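Local coordinates for fusolin (Anomala cuprea entomopoxvirus, PDB 4YN1), which crystallises in vivo as the viral spindles that enhance virulence, and, as a member of the lytic polysaccharide monooxygenase family, probably acts on chitin, at residues A[170-174]-A[199-205]. Residues are numbered along the deposited sequence; the frame is centred on the assembly and turned at random.
Sequences LELVF and IVPVPYR
Strands 170-174 and 199-203 run roughly antiparallel, at 143°, with their axes 6.3 Å apart at the closest point. They belong to two different sheets of the beta-sandwich core characteristic of lytic polysaccharide monooxygenases. They meet across the sandwich through side chains, with backbone oxygens also touched. Strand 170-176 pairs with strand 147-154, and strand 194-203 pairs with strand 131-140. A classic beta bulge helps shape strand 170-174: Val173 and Phe174 both face Val151, and both point their side chains toward strand 199-203.

Val173 fills the middle of the contact. Its CG2 meets Val200 CG1 at 3.6 Å, and the two side chains cross at about a right angle. Its other methyl, CG1, lies 4.0 Å from Pro203 CD. Val200 has CG1 anti to its backbone N (chi1 179°), which places that methyl against Val173. Pro201 rests on the backbone of Val173, with its ring atom CG 3.6 Å from Val173 O. At one end, the Phe174 ring approaches the backbone at Ile199 obliquely, its CD2 3.6 Å from Ile199 O.

The other end is polar. Glu171 stretches out alongside the Pro203 ring, running the opposite way, to reach Arg205. The salt bridge between Glu171 OE1 and Arg205 NH2 is long, at 3.5 Å. The carboxylate meets the guanidinium at its edge, with the two planes 85° apart. Arg205 is buried. Its NH2 also donates to Thr154 O, and its NH1 to Tyr204 O, so the guanidinium is anchored on more than one side. A water completes the link, donating to Glu171 OE1 at 3.1 Å and accepting from Arg205 NH1.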
ATOM      1  N   LEU A 170      -8.328   3.056  10.286  1.00 11.67           N
ATOM      2  CA  LEU A 170      -8.530   3.709   8.971  1.00 11.51           C
ATOM      3  C   LEU A 170      -9.727   4.633   8.997  1.00 15.78           C
ATOM      4  O   LEU A 170     -10.694   4.372   9.699  1.00 16.52           O
ATOM      5  CB  LEU A 170      -8.730   2.642   7.885  1.00 11.33           C
ATOM      6  CG  LEU A 170      -7.509   1.831   7.464  1.00 12.59           C
ATOM      7  CD1 LEU A 170      -7.940   0.692   6.590  1.00 13.81           C
ATOM      8  CD2 LEU A 170      -6.503   2.679   6.753  1.00 13.23           C
ATOM      9  N   GLU A 171      -9.618   5.752   8.304  1.00 13.00           N
ATOM     10  CA  GLU A 171     -10.660   6.741   8.157  1.00 11.66           C
ATOM     11  C   GLU A 171     -10.945   6.958   6.681  1.00 14.06           C
ATOM     12  O   GLU A 171     -10.018   7.128   5.885  1.00 11.09           O
ATOM     13  CB  GLU A 171     -10.277   8.051   8.881  1.00 14.99           C
ATOM     14  CG  GLU A 171      -9.100   8.857   8.381  1.00 30.30           C
ATOM     15  CD  GLU A 171      -8.745   9.995   9.326  1.00 55.73           C
ATOM     16  OE1 GLU A 171      -8.596  11.141   8.844  1.00 56.03           O
ATOM     17  OE2 GLU A 171      -8.625   9.747  10.549  1.00 40.66           O
ATOM     18  N   LEU A 172     -12.215   7.007   6.329  1.00 10.75           N
ATOM     19  CA  LEU A 172     -12.645   7.221   4.939  1.00 12.14           C
ATOM     20  C   LEU A 172     -12.406   8.652   4.516  1.00 16.01           C
ATOM     21  O   LEU A 172     -12.822   9.577   5.205  1.00 13.82           O
ATOM     22  CB  LEU A 172     -14.128   6.880   4.795  1.00 12.46           C
ATOM     23  CG  LEU A 172     -14.719   7.010   3.389  1.00 13.58           C
ATOM     24  CD1 LEU A 172     -14.211   5.885   2.495  1.00 13.27           C
ATOM     25  CD2 LEU A 172     -16.237   6.960   3.425  1.00 16.60           C
ATOM     26  N   VAL A 173     -11.707   8.846   3.395  1.00 11.46           N
ATOM     27  CA  VAL A 173     -11.454  10.171   2.851  1.00 10.95           C
ATOM     28  C   VAL A 173     -12.066  10.415   1.462  1.00 13.70           C
ATOM     29  O   VAL A 173     -12.106  11.573   1.035  1.00 13.53           O
ATOM     30  CB  VAL A 173      -9.960  10.575   2.909  1.00 13.84           C
ATOM     31  CG1 VAL A 173      -9.439  10.526   4.344  1.00 13.42           C
ATOM     32  CG2 VAL A 173      -9.072   9.754   1.969  1.00 13.68           C
ATOM     33  N   PHE A 174     -12.486   9.366   0.762  1.00 10.28           N
ATOM     34  CA  PHE A 174     -12.970   9.489  -0.610  1.00 12.23           C
ATOM     35  C   PHE A 174     -13.882   8.331  -0.915  1.00 13.78           C
ATOM     36  O   PHE A 174     -13.592   7.195  -0.537  1.00 12.90           O
ATOM     37  CB  PHE A 174     -11.749   9.506  -1.556  1.00 13.39           C
ATOM     38  CG  PHE A 174     -12.064   9.648  -3.023  1.00 12.56           C
ATOM     39  CD1 PHE A 174     -12.473   8.557  -3.770  1.00 14.84           C
ATOM     40  CD2 PHE A 174     -12.004  10.885  -3.645  1.00 14.18           C
ATOM     41  CE1 PHE A 174     -12.764   8.697  -5.132  1.00 16.48           C
ATOM     42  CE2 PHE A 174     -12.281  11.020  -5.002  1.00 16.89           C
ATOM     43  CZ  PHE A 174     -12.689   9.926  -5.735  1.00 14.33           C
ATOM     44  N   ILE A 199      -8.825  13.012  -7.208  1.00 12.82           N
ATOM     45  CA  ILE A 199      -8.226  13.929  -6.248  1.00 12.75           C
ATOM     46  C   ILE A 199      -8.638  13.476  -4.878  1.00 15.94           C
ATOM     47  O   ILE A 199      -9.818  13.545  -4.535  1.00 14.50           O
ATOM     48  CB  ILE A 199      -8.618  15.429  -6.475  1.00 16.15           C
ATOM     49  CG1 ILE A 199      -8.313  15.893  -7.931  1.00 20.34           C
ATOM     50  CG2 ILE A 199      -7.893  16.325  -5.447  1.00 17.96           C
ATOM     51  CD1 ILE A 199      -6.946  15.725  -8.347  1.00 31.94           C
ATOM     52  N   VAL A 200      -7.661  13.029  -4.089  1.00 13.97           N
ATOM     53  CA  VAL A 200      -7.895  12.526  -2.754  1.00 13.24           C
ATOM     54  C   VAL A 200      -7.464  13.593  -1.731  1.00 15.20           C
ATOM     55  O   VAL A 200      -6.292  13.949  -1.712  1.00 12.35           O
ATOM     56  CB  VAL A 200      -7.140  11.197  -2.522  1.00 15.85           C
ATOM     57  CG1 VAL A 200      -7.356  10.674  -1.094  1.00 15.24           C
ATOM     58  CG2 VAL A 200      -7.601  10.142  -3.514  1.00 15.68           C
ATOM     59  N   PRO A 201      -8.379  14.049  -0.858  1.00 13.44           N
ATOM     60  CA  PRO A 201      -7.992  15.028   0.193  1.00 13.59           C
ATOM     61  C   PRO A 201      -7.328  14.292   1.342  1.00 15.02           C
ATOM     62  O   PRO A 201      -7.994  13.697   2.186  1.00 16.15           O
ATOM     63  CB  PRO A 201      -9.330  15.661   0.607  1.00 15.35           C
ATOM     64  CG  PRO A 201     -10.357  14.646   0.282  1.00 20.04           C
ATOM     65  CD  PRO A 201      -9.813  13.711  -0.779  1.00 14.87           C
ATOM     66  N   VAL A 202      -6.003  14.291   1.352  1.00 12.06           N
ATOM     67  CA  VAL A 202      -5.264  13.541   2.363  1.00  9.83           C
ATOM     68  C   VAL A 202      -5.071  14.434   3.583  1.00 15.78           C
ATOM     69  O   VAL A 202      -4.522  15.527   3.432  1.00 12.64           O
ATOM     70  CB  VAL A 202      -3.915  13.037   1.805  1.00 14.76           C
ATOM     71  CG1 VAL A 202      -3.143  12.264   2.877  1.00 14.16           C
ATOM     72  CG2 VAL A 202      -4.149  12.150   0.586  1.00 14.14           C
ATOM     73  N   PRO A 203      -5.483  13.984   4.788  1.00 12.85           N
ATOM     74  CA  PRO A 203      -5.269  14.789   5.982  1.00 11.60           C
ATOM     75  C   PRO A 203      -3.784  14.880   6.309  1.00 14.21           C
ATOM     76  O   PRO A 203      -3.000  13.938   6.093  1.00 11.49           O
ATOM     77  CB  PRO A 203      -6.061  14.020   7.067  1.00 13.24           C
ATOM     78  CG  PRO A 203      -6.037  12.626   6.637  1.00 18.72           C
ATOM     79  CD  PRO A 203      -6.141  12.710   5.133  1.00 15.46           C
ATOM     80  N   TYR A 204      -3.381  16.027   6.795  1.00 11.58           N
ATOM     81  CA  TYR A 204      -2.010  16.233   7.203  1.00  9.98           C
ATOM     82  C   TYR A 204      -1.600  15.217   8.269  1.00 10.46           C
ATOM     83  O   TYR A 204      -2.373  14.887   9.157  1.00 10.84           O
ATOM     84  CB  TYR A 204      -1.825  17.651   7.752  1.00 10.35           C
ATOM     85  CG  TYR A 204      -0.474  17.890   8.385  1.00 10.98           C
ATOM     86  CD1 TYR A 204      -0.232  17.550   9.714  1.00 12.22           C
ATOM     87  CD2 TYR A 204       0.545  18.514   7.681  1.00 10.15           C
ATOM     88  CE1 TYR A 204       1.020  17.752  10.294  1.00 13.42           C
ATOM     89  CE2 TYR A 204       1.794  18.734   8.258  1.00  9.37           C
ATOM     90  CZ  TYR A 204       2.005  18.414   9.582  1.00 12.82           C
ATOM     91  OH  TYR A 204       3.257  18.605  10.109  1.00 15.39           O
ATOM     92  N   ARG A 205      -0.335  14.823   8.207  1.00  9.31           N
ATOM     93  CA  ARG A 205       0.314  13.932   9.156  1.00  9.50           C
ATOM     94  C   ARG A 205       1.741  14.383   9.330  1.00 12.98           C
ATOM     95  O   ARG A 205       2.349  14.817   8.360  1.00 12.20           O
ATOM     96  CB  ARG A 205       0.335  12.504   8.584  1.00  9.97           C
ATOM     97  CG  ARG A 205      -1.041  11.839   8.417  1.00  8.94           C
ATOM     98  CD  ARG A 205      -1.578  11.412   9.742  1.00  9.39           C
ATOM     99  NE  ARG A 205      -2.901  10.813   9.648  1.00 11.68           N
ATOM    100  CZ  ARG A 205      -4.056  11.461   9.753  1.00 17.28           C
ATOM    101  NH1 ARG A 205      -4.078  12.786   9.913  1.00 12.08           N
ATOM    102  NH2 ARG A 205      -5.200  10.794   9.708  1.00 10.79           N
TER
HETATM  103  O   HOH W   1      -7.095  13.328  10.507  1.00 25.91           O